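Local coordinates for methionine-binding protein (Coxiella burnetii, PDB 3TQW) that binds methionine and, as a probably lipid-anchored periplasmic receptor of an ABC transporter, probably delivers it to the membrane permease for uptake, at residues Gly87-Lys92 / Ala169-Asn174; Ala106-Pro111 / Ala157-Ser162; Asn113-Leu118 / Ile135-Met140. One frame throughout, in Å; residues are numbered along the deposited sequence.

Interaction 1 of 3, residues Gly87-Lys92 / Ala169-Asn174; sequences GLYSKK and AAINTN. With MET (methionine), chain C.
Tyr89 and Ala169 face each other as an antiparallel hydrogen-bonded pair: Tyr89 N donates to Ala169 O at 2.8 Å, and Ala169 N returns a bond of the same length to Tyr89 O. Leu88 and Ala170 form the neighbouring non-hydrogen-bonded pair, and on their face of the sheet Leu88 CD2 lies 3.6 Å from Ala170 CB. Both side chains then pack on helix 111-123, through Leu120 and Ala117. The other face carries Tyr89 and Ile171. With CG anti to its carbonyl carbon (chi1 -56°), Tyr89 runs its ring past the branch point of Ile171, CD2 being 3.8 Å from Ile171 CB, and the two side chains meet at a slant. Toward the end of the pairing, Ile171 N reaches Gly87 O in a longer bond of 3.2 Å. Beyond it a water bridges the strands where they part. This water donates to Ile171 O at 2.7 Å, accepts from Gly87 N, and is hydrogen-bonded to Tyr89 OH and Thr173 OG1, both at 2.8 Å. It lies in the plane of the Tyr89 ring, at the hydroxyl edge. Four groups thus fix the water, which ties the strand 87-89 to the first turn of helix 173-176. From that turn Asn174 OD1, which accepts from Tyr41 OH, comes within 3.6 Å of CA of the bound methionine. Strand 87-89 is the one reversed strand, set between 168-171 and 189-190, while 150-154, 104-108 and 168-171 run parallel, as in type II periplasmic binding proteins, whose ligand lies between two lobes.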
ATOM      1  N   GLY A  87      -6.744   5.633  -3.889  1.00 16.53           N
ATOM      2  CA  GLY A  87      -7.967   6.219  -4.406  1.00 17.86           C
ATOM      3  C   GLY A  87      -9.097   6.243  -3.393  1.00 21.36           C
ATOM      4  O   GLY A  87      -9.079   5.497  -2.409  1.00 19.04           O
ATOM      5  N   LEU A  88     -10.070   7.122  -3.627  1.00 19.84           N
ATOM      6  CA  LEU A  88     -11.316   7.122  -2.880  1.00 17.07           C
ATOM      7  C   LEU A  88     -12.387   6.542  -3.792  1.00 21.62           C
ATOM      8  O   LEU A  88     -12.532   6.976  -4.936  1.00 23.39           O
ATOM      9  CB  LEU A  88     -11.700   8.547  -2.473  1.00 17.35           C
ATOM     10  CG  LEU A  88     -10.724   9.299  -1.574  1.00 16.86           C
ATOM     11  CD1 LEU A  88     -11.147  10.759  -1.437  1.00 18.01           C
ATOM     12  CD2 LEU A  88     -10.650   8.629  -0.211  1.00 18.66           C
ATOM     13  N   TYR A  89     -13.132   5.563  -3.291  1.00 21.32           N
ATOM     14  CA  TYR A  89     -14.076   4.825  -4.122  1.00 20.88           C
ATOM     15  C   TYR A  89     -15.471   4.829  -3.523  1.00 21.02           C
ATOM     16  O   TYR A  89     -15.636   4.974  -2.318  1.00 19.78           O
ATOM     17  CB  TYR A  89     -13.623   3.375  -4.282  1.00 20.42           C
ATOM     18  CG  TYR A  89     -12.227   3.218  -4.840  1.00 21.43           C
ATOM     19  CD1 TYR A  89     -12.022   3.062  -6.204  1.00 20.87           C
ATOM     20  CD2 TYR A  89     -11.117   3.212  -4.004  1.00 19.77           C
ATOM     21  CE1 TYR A  89     -10.756   2.915  -6.725  1.00 22.63           C
ATOM     22  CE2 TYR A  89      -9.838   3.063  -4.516  1.00 17.82           C
ATOM     23  CZ  TYR A  89      -9.664   2.914  -5.879  1.00 20.02           C
ATOM     24  OH  TYR A  89      -8.402   2.763  -6.415  1.00 18.56           O
ATOM     25  N   SER A  90     -16.475   4.647  -4.369  1.00 21.45           N
ATOM     26  CA  SER A  90     -17.847   4.562  -3.896  1.00 25.47           C
ATOM     27  C   SER A  90     -18.708   3.782  -4.875  1.00 25.82           C
ATOM     28  O   SER A  90     -18.432   3.759  -6.073  1.00 24.86           O
ATOM     29  CB  SER A  90     -18.436   5.960  -3.690  1.00 24.65           C
ATOM     30  OG  SER A  90     -19.808   5.888  -3.352  1.00 21.98           O
ATOM     31  N   LYS A  91     -19.741   3.133  -4.350  1.00 26.07           N
ATOM     32  CA  LYS A  91     -20.777   2.536  -5.178  1.00 28.54           C
ATOM     33  C   LYS A  91     -22.092   3.280  -4.964  1.00 31.66           C
ATOM     34  O   LYS A  91     -23.153   2.814  -5.381  1.00 35.13           O
ATOM     35  CB  LYS A  91     -20.942   1.047  -4.857  1.00 27.89           C
ATOM     36  CG  LYS A  91     -19.837   0.173  -5.429  1.00 35.17           C
ATOM     37  CD  LYS A  91     -19.748  -1.172  -4.726  1.00 41.10           C
ATOM     38  CE  LYS A  91     -21.049  -1.949  -4.812  1.00 46.71           C
ATOM     39  NZ  LYS A  91     -20.925  -3.280  -4.151  1.00 49.86           N
ATOM     40  N   LYS A  92     -22.016   4.442  -4.320  1.00 27.85           N
ATOM     41  CA  LYS A  92     -23.218   5.225  -4.034  1.00 31.05           C
ATOM     42  C   LYS A  92     -23.188   6.637  -4.636  1.00 31.93           C
ATOM     43  O   LYS A  92     -24.235   7.243  -4.855  1.00 34.59           O
ATOM     44  CB  LYS A  92     -23.487   5.284  -2.523  1.00 29.58           C
ATOM     45  CG  LYS A  92     -23.764   3.922  -1.877  1.00 28.55           C
ATOM     46  CD  LYS A  92     -24.184   4.077  -0.422  1.00 32.03           C
ATOM     47  CE  LYS A  92     -24.216   2.741   0.321  1.00 35.81           C
ATOM     48  NZ  LYS A  92     -25.210   1.779  -0.236  1.00 38.38           N
ATOM     49  N   ALA A 169     -14.988   5.164   0.417  1.00 17.54           N
ATOM     50  CA  ALA A 169     -13.924   4.444   1.109  1.00 18.78           C
ATOM     51  C   ALA A 169     -12.568   4.745   0.495  1.00 17.43           C
ATOM     52  O   ALA A 169     -12.430   4.803  -0.728  1.00 19.32           O
ATOM     53  CB  ALA A 169     -14.197   2.937   1.100  1.00 18.27           C
ATOM     54  N   ALA A 170     -11.577   4.954   1.355  1.00 17.25           N
ATOM     55  CA  ALA A 170     -10.189   5.043   0.926  1.00 15.60           C
ATOM     56  C   ALA A 170      -9.627   3.628   0.943  1.00 17.59           C
ATOM     57  O   ALA A 170      -9.605   2.983   1.990  1.00 21.61           O
ATOM     58  CB  ALA A 170      -9.402   5.935   1.876  1.00 15.18           C
ATOM     59  N   ILE A 171      -9.188   3.136  -0.213  1.00 16.19           N
ATOM     60  CA  ILE A 171      -8.762   1.742  -0.333  1.00 16.37           C
ATOM     61  C   ILE A 171      -7.363   1.621  -0.938  1.00 14.67           C
ATOM     62  O   ILE A 171      -7.063   2.248  -1.953  1.00 13.99           O
ATOM     63  CB  ILE A 171      -9.760   0.945  -1.205  1.00 16.43           C
ATOM     64  CG1 ILE A 171     -11.196   1.133  -0.691  1.00 16.73           C
ATOM     65  CG2 ILE A 171      -9.366  -0.540  -1.278  1.00 14.61           C
ATOM     66  CD1 ILE A 171     -12.254   0.380  -1.498  1.00 17.15           C
ATOM     67  N   ASN A 172      -6.503   0.821  -0.318  1.00 12.85           N
ATOM     68  CA  ASN A 172      -5.177   0.578  -0.889  1.00 12.55           C
ATOM     69  C   ASN A 172      -5.332  -0.121  -2.229  1.00 12.85           C
ATOM     70  O   ASN A 172      -6.155  -1.020  -2.378  1.00 16.57           O
ATOM     71  CB  ASN A 172      -4.317  -0.295   0.026  1.00 15.08           C
ATOM     72  CG  ASN A 172      -4.052   0.346   1.377  1.00 16.62           C
ATOM     73  OD1 ASN A 172      -3.020   0.983   1.583  1.00 20.14           O
ATOM     74  ND2 ASN A 172      -4.973   0.158   2.309  1.00 12.01           N
ATOM     75  N   THR A 173      -4.533   0.289  -3.198  1.00 15.22           N
ATOM     76  CA  THR A 173      -4.625  -0.261  -4.543  1.00 15.59           C
ATOM     77  C   THR A 173      -4.518  -1.792  -4.606  1.00 13.67           C
ATOM     78  O   THR A 173      -5.234  -2.426  -5.379  1.00 14.26           O
ATOM     79  CB  THR A 173      -3.591   0.407  -5.466  1.00 16.87           C
ATOM     80  OG1 THR A 173      -3.935   1.794  -5.613  1.00 18.17           O
ATOM     81  CG2 THR A 173      -3.562  -0.271  -6.839  1.00 14.68           C
ATOM     82  N   ASN A 174      -3.649  -2.395  -3.794  1.00 11.79           N
ATOM     83  CA  ASN A 174      -3.517  -3.852  -3.842  1.00 13.78           C
ATOM     84  C   ASN A 174      -4.827  -4.557  -3.482  1.00 15.95           C
ATOM     85  O   ASN A 174      -5.052  -5.694  -3.888  1.00 16.60           O
ATOM     86  CB  ASN A 174      -2.352  -4.361  -2.976  1.00 15.21           C
ATOM     87  CG  ASN A 174      -2.627  -4.240  -1.491  1.00 16.54           C
ATOM     88  OD1 ASN A 174      -2.611  -3.144  -0.936  1.00 17.97           O
ATOM     89  ND2 ASN A 174      -2.873  -5.370  -0.837  1.00 12.94           N
TER
HETATM   90  N   MET C 238       0.760  -1.695  -1.222  1.00 12.50           N
HETATM   91  CA  MET C 238       0.140  -0.882  -0.167  1.00 13.36           C
HETATM   92  C   MET C 238       0.035   0.565  -0.640  1.00 15.66           C
HETATM   93  O   MET C 238       0.940   1.057  -1.311  1.00 14.93           O
HETATM   94  CB  MET C 238       0.976  -0.967   1.118  1.00 16.00           C
HETATM   95  CG  MET C 238       0.420  -0.206   2.325  1.00 10.90           C
HETATM   96  SD  MET C 238       1.484  -0.373   3.783  1.00  6.26           S
HETATM   97  CE  MET C 238       1.283  -2.125   4.103  1.00 13.85           C
HETATM   98  OXT MET C 238      -0.942   1.272  -0.377  1.00 15.45           O
HETATM   99  O   HOH W   1      -6.302   2.772  -4.517  0.95 14.43           O

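Interaction 2 of 3, residues Ala106-Pro111 / Ala157-Ser162; sequences AVPSDP and AQLSRS
Leu159 reaches from its turn to the strand residues Ala106, Val107 and Pro108. Its CB leaves the backbone toward the strand, and CG stands anti to the carbonyl carbon (chi1 -72°), which carries the branch to the strand while CB and CG themselves stay clear of residues 106-111. The two methyls then divide the work. CD2 settles 3.6 Å from Ala106 CB and 3.7 Å from the carbonyl carbon of Val107, covering the strand where it turns into the proline. CD1 comes against the pyrrolidine ring, 3.6 Å from Pro108 CG and 3.8 Å from Pro108 CD; the leucine and the ring meet at about a right angle. The side chain therefore straddles the end of the strand, gripping it by van der Waals contact alone. Its own turn is closed by Leu159 O, which accepts from both Ser162 N and Ser162 OG, the hydroxyl bond being 2.7 Å long. That bond uses the rotamer that places OG between the backbone N and the carbonyl carbon (chi1 74°). The same OG brushes Ala106 CB at 4.0 Å, a slightly polar margin to an otherwise apolar patch. The turn belongs to the connection from strand 150-154 to strand 168-171, which are parallel to strand 104-108 and flank it on its two sides. The connection thus crosses over strand 104-108 on the face bearing Ala106, where Leu154 and Ile171 also pack on Leu159, whereas Val107 points to the other face, against Ala117 and Leu121 of helix 111-123.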
ATOM      1  N   ALA A 106     -15.268   5.133   5.016  1.00 17.74           N
ATOM      2  CA  ALA A 106     -14.417   4.080   5.564  1.00 15.94           C
ATOM      3  C   ALA A 106     -12.953   4.352   5.247  1.00 15.48           C
ATOM      4  O   ALA A 106     -12.623   4.783   4.145  1.00 16.57           O
ATOM      5  CB  ALA A 106     -14.837   2.719   5.034  1.00 13.83           C
ATOM      6  N   VAL A 107     -12.088   4.112   6.229  1.00 12.81           N
ATOM      7  CA  VAL A 107     -10.643   4.263   6.063  1.00 15.93           C
ATOM      8  C   VAL A 107      -9.949   3.065   6.716  1.00 12.69           C
ATOM      9  O   VAL A 107     -10.534   2.412   7.581  1.00 17.36           O
ATOM     10  CB  VAL A 107     -10.135   5.548   6.737  1.00 16.30           C
ATOM     11  CG1 VAL A 107     -10.812   6.777   6.132  1.00 16.53           C
ATOM     12  CG2 VAL A 107     -10.394   5.491   8.247  1.00 14.40           C
ATOM     13  N   PRO A 108      -8.707   2.763   6.299  1.00 11.31           N
ATOM     14  CA  PRO A 108      -7.935   1.692   6.951  1.00 12.09           C
ATOM     15  C   PRO A 108      -7.751   1.998   8.434  1.00 15.62           C
ATOM     16  O   PRO A 108      -7.736   3.174   8.797  1.00 14.43           O
ATOM     17  CB  PRO A 108      -6.579   1.743   6.236  1.00 13.46           C
ATOM     18  CG  PRO A 108      -6.863   2.410   4.916  1.00 12.96           C
ATOM     19  CD  PRO A 108      -7.948   3.412   5.214  1.00 12.72           C
ATOM     20  N   SER A 109      -7.609   0.961   9.264  1.00 15.52           N
ATOM     21  CA  SER A 109      -7.545   1.123  10.720  1.00 15.41           C
ATOM     22  C   SER A 109      -6.124   1.055  11.290  1.00 14.95           C
ATOM     23  O   SER A 109      -5.910   1.383  12.446  1.00 17.65           O
ATOM     24  CB  SER A 109      -8.409   0.064  11.403  1.00 14.56           C
ATOM     25  OG  SER A 109      -7.906  -1.237  11.119  1.00 14.26           O
ATOM     26  N   ASP A 110      -5.158   0.621  10.489  1.00 16.06           N
ATOM     27  CA  ASP A 110      -3.764   0.640  10.931  1.00 14.16           C
ATOM     28  C   ASP A 110      -3.246   2.080  10.888  1.00 14.43           C
ATOM     29  O   ASP A 110      -3.625   2.843  10.004  1.00 16.20           O
ATOM     30  CB  ASP A 110      -2.910  -0.266  10.048  1.00 12.19           C
ATOM     31  CG  ASP A 110      -2.804   0.246   8.626  1.00 15.87           C
ATOM     32  OD1 ASP A 110      -3.744   0.006   7.837  1.00 17.59           O
ATOM     33  OD2 ASP A 110      -1.785   0.892   8.304  1.00 16.20           O
ATOM     34  N   PRO A 111      -2.373   2.450  11.840  1.00 16.61           N
ATOM     35  CA  PRO A 111      -1.981   3.851  12.071  1.00 18.11           C
ATOM     36  C   PRO A 111      -1.548   4.620  10.822  1.00 16.75           C
ATOM     37  O   PRO A 111      -2.059   5.711  10.584  1.00 15.98           O
ATOM     38  CB  PRO A 111      -0.797   3.732  13.039  1.00 19.79           C
ATOM     39  CG  PRO A 111      -1.019   2.449  13.748  1.00 20.16           C
ATOM     40  CD  PRO A 111      -1.693   1.525  12.764  1.00 17.11           C
ATOM     41  N   ALA A 157      -7.994  -4.991   4.473  1.00 14.92           N
ATOM     42  CA  ALA A 157      -8.461  -6.087   3.625  1.00 14.33           C
ATOM     43  C   ALA A 157      -9.983  -6.210   3.610  1.00 16.59           C
ATOM     44  O   ALA A 157     -10.534  -7.039   2.886  1.00 17.79           O
ATOM     45  CB  ALA A 157      -7.827  -7.415   4.061  1.00 13.05           C
ATOM     46  N   GLN A 158     -10.655  -5.387   4.413  1.00 13.90           N
ATOM     47  CA  GLN A 158     -12.115  -5.408   4.506  1.00 15.56           C
ATOM     48  C   GLN A 158     -12.754  -4.248   3.737  1.00 18.50           C
ATOM     49  O   GLN A 158     -13.951  -4.265   3.459  1.00 20.96           O
ATOM     50  CB  GLN A 158     -12.570  -5.371   5.983  1.00 20.05           C
ATOM     51  CG  GLN A 158     -14.099  -5.308   6.155  1.00 28.41           C
ATOM     52  CD  GLN A 158     -14.587  -5.234   7.610  1.00 31.69           C
ATOM     53  OE1 GLN A 158     -13.856  -5.539   8.555  1.00 27.66           O
ATOM     54  NE2 GLN A 158     -15.843  -4.831   7.783  1.00 34.00           N
ATOM     55  N   LEU A 159     -11.953  -3.245   3.392  1.00 18.41           N
ATOM     56  CA  LEU A 159     -12.491  -2.006   2.831  1.00 19.82           C
ATOM     57  C   LEU A 159     -13.227  -2.211   1.507  1.00 20.34           C
ATOM     58  O   LEU A 159     -14.248  -1.570   1.250  1.00 22.51           O
ATOM     59  CB  LEU A 159     -11.392  -0.947   2.687  1.00 17.03           C
ATOM     60  CG  LEU A 159     -10.896  -0.342   4.003  1.00 17.65           C
ATOM     61  CD1 LEU A 159      -9.494   0.214   3.854  1.00 12.73           C
ATOM     62  CD2 LEU A 159     -11.867   0.738   4.507  1.00 17.95           C
ATOM     63  N   SER A 160     -12.726  -3.107   0.670  1.00 19.38           N
ATOM     64  CA  SER A 160     -13.334  -3.295  -0.646  1.00 23.50           C
ATOM     65  C   SER A 160     -14.739  -3.898  -0.587  1.00 28.98           C
ATOM     66  O   SER A 160     -15.507  -3.772  -1.536  1.00 33.28           O
ATOM     67  CB  SER A 160     -12.433  -4.126  -1.563  1.00 20.65           C
ATOM     68  OG  SER A 160     -12.403  -5.485  -1.172  1.00 23.39           O
ATOM     69  N   ARG A 161     -15.061  -4.549   0.527  0.57 26.76           N
ATOM     70  CA  ARG A 161     -16.366  -5.179   0.696  0.57 26.54           C
ATOM     71  C   ARG A 161     -17.317  -4.296   1.499  0.57 27.12           C
ATOM     72  O   ARG A 161     -18.432  -4.707   1.818  0.57 27.49           O
ATOM     73  CB  ARG A 161     -16.223  -6.550   1.363  0.57 26.76           C
ATOM     74  CG  ARG A 161     -15.700  -7.644   0.439  0.57 28.06           C
ATOM     75  CD  ARG A 161     -15.326  -8.910   1.202  0.57 28.74           C
ATOM     76  NE  ARG A 161     -15.017 -10.025   0.306  0.57 28.51           N
ATOM     77  CZ  ARG A 161     -13.837 -10.214  -0.280  0.57 29.99           C
ATOM     78  NH1 ARG A 161     -12.842  -9.360  -0.074  0.57 24.27           N
ATOM     79  NH2 ARG A 161     -13.650 -11.257  -1.078  0.57 31.03           N
ATOM     80  N   SER A 162     -16.877  -3.080   1.810  1.00 24.11           N
ATOM     81  CA  SER A 162     -17.661  -2.168   2.636  1.00 23.25           C
ATOM     82  C   SER A 162     -18.545  -1.236   1.814  1.00 23.65           C
ATOM     83  O   SER A 162     -19.415  -0.558   2.359  1.00 24.02           O
ATOM     84  CB  SER A 162     -16.745  -1.338   3.543  1.00 27.70           C
ATOM     85  OG  SER A 162     -16.060  -0.332   2.811  1.00 28.52           O
TER

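Interaction 3 of 3, residues Asn113-Leu118 / Ile135-Met140; sequences NEARAL and INATPM. With MET (methionine), chain C.
Arg116 NH1 donates to OXT of the bound methionine at 2.8 Å, a rather bent bond (134° at the hydrogen) made with the carboxylate oxygen near the guanidinium plane. Helix 111-123, in one lobe of this two-lobed periplasmic binding protein, thus turns one flank to the ligand cleft and another to the loop 135-140. The arginine spans the distance with a fully extended chain, CG anti to the backbone N (chi1 174°), and a salt bridge from NE to Glu191 steadies it. One turn earlier, Asn113 ND2 lies 3.4 Å from the ligand SD. Its amide is held by His60 NE2, which hydrogen-bonds to OD1, and by Asp110 OD2, which accepts from ND2.

On the loop side the contact is mostly apolar. Leu118 sends CD1 over the peptide between Thr138 and Pro139, 3.4 Å from Thr138 C and 3.9 Å from Pro139 CD. Glu114 crosses the proline ring at about a right angle, with OE1 3.2 Å from Pro139 CD. That carboxylate also lies close to Glu153 OE1, and the like charges may favour protonation of one partner. Thr138 N is hydrogen-bonded to Asp141 OD2, in the loop's own continuation. The backbones come nearest at Ala115 and Ala137: Ala115 CB packs 3.3 Å from Ala137 N, and Ala115 CA makes a weak, bent CA-H...O contact with Ala137 O, 3.4 Å away.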
ATOM      1  N   ASN A 113      -1.716   3.931   7.400  1.00 14.02           N
ATOM      2  CA  ASN A 113      -2.664   4.049   6.298  1.00 14.83           C
ATOM      3  C   ASN A 113      -3.932   4.804   6.682  1.00 14.30           C
ATOM      4  O   ASN A 113      -4.612   5.363   5.818  1.00 14.69           O
ATOM      5  CB  ASN A 113      -2.971   2.691   5.669  1.00 12.44           C
ATOM      6  CG  ASN A 113      -1.786   2.143   4.892  1.00 12.58           C
ATOM      7  OD1 ASN A 113      -1.450   2.646   3.815  1.00 14.11           O
ATOM      8  ND2 ASN A 113      -1.140   1.116   5.437  1.00 11.38           N
ATOM      9  N   GLU A 114      -4.244   4.831   7.975  1.00 13.61           N
ATOM     10  CA  GLU A 114      -5.361   5.636   8.444  1.00 14.32           C
ATOM     11  C   GLU A 114      -5.005   7.111   8.324  1.00 15.07           C
ATOM     12  O   GLU A 114      -5.795   7.900   7.822  1.00 17.15           O
ATOM     13  CB  GLU A 114      -5.749   5.302   9.888  1.00 15.14           C
ATOM     14  CG  GLU A 114      -6.797   6.264  10.431  1.00 18.34           C
ATOM     15  CD  GLU A 114      -7.610   5.675  11.556  1.00 24.60           C
ATOM     16  OE1 GLU A 114      -8.573   6.339  11.991  1.00 26.67           O
ATOM     17  OE2 GLU A 114      -7.294   4.548  12.002  1.00 25.31           O
ATOM     18  N   ALA A 115      -3.812   7.480   8.786  1.00 16.78           N
ATOM     19  CA  ALA A 115      -3.341   8.851   8.643  1.00 18.64           C
ATOM     20  C   ALA A 115      -3.312   9.230   7.161  1.00 14.83           C
ATOM     21  O   ALA A 115      -3.692  10.334   6.776  1.00 17.96           O
ATOM     22  CB  ALA A 115      -1.960   9.013   9.270  1.00 18.66           C
ATOM     23  N   ARG A 116      -2.867   8.295   6.337  1.00 14.88           N
ATOM     24  CA  ARG A 116      -2.784   8.504   4.900  1.00 15.04           C
ATOM     25  C   ARG A 116      -4.149   8.809   4.302  1.00 16.56           C
ATOM     26  O   ARG A 116      -4.285   9.720   3.490  1.00 16.99           O
ATOM     27  CB  ARG A 116      -2.192   7.260   4.226  1.00 16.17           C
ATOM     28  CG  ARG A 116      -2.198   7.300   2.693  1.00 17.35           C
ATOM     29  CD  ARG A 116      -1.658   5.991   2.140  1.00 17.75           C
ATOM     30  NE  ARG A 116      -1.339   6.060   0.716  1.00 15.53           N
ATOM     31  CZ  ARG A 116      -0.840   5.043   0.022  1.00 16.95           C
ATOM     32  NH1 ARG A 116      -0.611   3.890   0.631  1.00 14.08           N
ATOM     33  NH2 ARG A 116      -0.570   5.174  -1.275  1.00 14.23           N
ATOM     34  N   ALA A 117      -5.152   8.031   4.701  1.00 14.57           N
ATOM     35  CA  ALA A 117      -6.503   8.193   4.185  1.00 15.58           C
ATOM     36  C   ALA A 117      -7.111   9.517   4.639  1.00 18.02           C
ATOM     37  O   ALA A 117      -7.860  10.152   3.894  1.00 16.95           O
ATOM     38  CB  ALA A 117      -7.376   7.039   4.626  1.00 11.93           C
ATOM     39  N   LEU A 118      -6.806   9.924   5.868  1.00 16.02           N
ATOM     40  CA  LEU A 118      -7.306  11.199   6.375  1.00 18.40           C
ATOM     41  C   LEU A 118      -6.701  12.365   5.597  1.00 20.33           C
ATOM     42  O   LEU A 118      -7.379  13.355   5.303  1.00 23.33           O
ATOM     43  CB  LEU A 118      -7.035  11.339   7.875  1.00 19.16           C
ATOM     44  CG  LEU A 118      -7.891  10.422   8.749  1.00 21.74           C
ATOM     45  CD1 LEU A 118      -7.467  10.510  10.210  1.00 23.09           C
ATOM     46  CD2 LEU A 118      -9.372  10.763   8.581  1.00 19.50           C
ATOM     47  N   ILE A 135       1.123  12.523   8.948  1.00 56.13           N
ATOM     48  CA  ILE A 135       1.736  11.199   8.859  1.00 57.18           C
ATOM     49  C   ILE A 135       1.324  10.301  10.028  1.00 51.90           C
ATOM     50  O   ILE A 135       1.386   9.072   9.928  1.00 47.43           O
ATOM     51  CB  ILE A 135       3.277  11.290   8.776  1.00 64.69           C
ATOM     52  CG1 ILE A 135       3.694  12.119   7.558  1.00 70.94           C
ATOM     53  CG2 ILE A 135       3.903   9.900   8.713  1.00 63.63           C
ATOM     54  CD1 ILE A 135       5.194  12.270   7.406  1.00 73.74           C
ATOM     55  N   ASN A 136       0.904  10.919  11.131  1.00 51.27           N
ATOM     56  CA  ASN A 136       0.370  10.180  12.276  1.00 50.26           C
ATOM     57  C   ASN A 136      -1.043  10.627  12.648  1.00 46.45           C
ATOM     58  O   ASN A 136      -1.488  10.417  13.775  1.00 45.26           O
ATOM     59  CB  ASN A 136       1.278  10.330  13.501  1.00 54.79           C
ATOM     60  CG  ASN A 136       2.737  10.489  13.133  1.00 59.21           C
ATOM     61  OD1 ASN A 136       3.225  11.606  12.975  1.00 64.17           O
ATOM     62  ND2 ASN A 136       3.445   9.373  13.003  1.00 57.46           N
ATOM     63  N   ALA A 137      -1.748  11.241  11.703  1.00 42.34           N
ATOM     64  CA  ALA A 137      -3.078  11.787  11.983  1.00 35.62           C
ATOM     65  C   ALA A 137      -4.112  10.731  12.372  1.00 30.83           C
ATOM     66  O   ALA A 137      -4.105   9.609  11.858  1.00 29.75           O
ATOM     67  CB  ALA A 137      -3.575  12.609  10.793  1.00 32.89           C
ATOM     68  N   THR A 138      -4.990  11.110  13.295  1.00 29.48           N
ATOM     69  CA  THR A 138      -6.137  10.307  13.705  1.00 28.49           C
ATOM     70  C   THR A 138      -7.377  11.182  13.529  1.00 27.18           C
ATOM     71  O   THR A 138      -7.251  12.380  13.287  1.00 29.71           O
ATOM     72  CB  THR A 138      -6.018   9.880  15.187  1.00 36.07           C
ATOM     73  OG1 THR A 138      -7.193   9.162  15.589  1.00 43.73           O
ATOM     74  CG2 THR A 138      -5.867  11.091  16.076  1.00 29.82           C
ATOM     75  N   PRO A 139      -8.579  10.592  13.623  1.00 24.69           N
ATOM     76  CA  PRO A 139      -9.785  11.420  13.517  1.00 26.66           C
ATOM     77  C   PRO A 139      -9.861  12.509  14.593  1.00 31.41           C
ATOM     78  O   PRO A 139     -10.562  13.502  14.413  1.00 30.57           O
ATOM     79  CB  PRO A 139     -10.915  10.407  13.698  1.00 25.91           C
ATOM     80  CG  PRO A 139     -10.333   9.119  13.166  1.00 24.06           C
ATOM     81  CD  PRO A 139      -8.888   9.148  13.569  1.00 24.90           C
HETATM   82  N   MSE A 140      -9.141  12.322  15.693  1.00 35.37           N
HETATM   83  CA  MSE A 140      -9.081  13.324  16.748  1.00 38.63           C
HETATM   84  C   MSE A 140      -8.378  14.572  16.241  1.00 39.17           C
HETATM   85  O   MSE A 140      -8.447  15.634  16.862  1.00 37.71           O
HETATM   86  CB  MSE A 140      -8.332  12.777  17.968  1.00 37.99           C
HETATM   87  CG  MSE A 140      -9.188  11.976  18.932  1.00 35.54           C
HETATM   88 SE   MSE A 140     -10.575  13.047  19.773  1.00 67.02          SE
HETATM   89  CE  MSE A 140     -12.112  12.354  18.784  1.00 42.41           C
TER
HETATM   90  N   MET C 238       0.760  -1.695  -1.222  1.00 12.50           N
HETATM   91  CA  MET C 238       0.140  -0.882  -0.167  1.00 13.36           C
HETATM   92  C   MET C 238       0.035   0.565  -0.640  1.00 15.66           C
HETATM   93  O   MET C 238       0.940   1.057  -1.311  1.00 14.93           O
HETATM   94  CB  MET C 238       0.976  -0.967   1.118  1.00 16.00           C
HETATM   95  CG  MET C 238       0.420  -0.206   2.325  1.00 10.90           C
HETATM   96  SD  MET C 238       1.484  -0.373   3.783  1.00  6.26           S
HETATM   97  CE  MET C 238       1.283  -2.125   4.103  1.00 13.85           C
HETATM   98  OXT MET C 238      -0.942   1.272  -0.377  1.00 15.45           O

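How the interactions relate
From the N terminus, the chain enters the second lobe at strand 87-89, runs along strand 104-108 into helix 111-123, and passes through the loop 135-140. There interaction 3 closes the shortest loop. After strand 150-154 the turn 157-162 returns to the end of strand 104-108, so interaction 2 encloses interaction 3. Strand 168-171 then slots in between 104-108 and 87-89, and interaction 1 encloses both others. The three contacts are nested without crossing. They also touch: Ala170 N probably bonds to Ala106 O, and Ala117 packs against Ala170, Val107 and Pro108. Interactions 1 and 3 both reach the methionine, linking sheet and helix at the cleft.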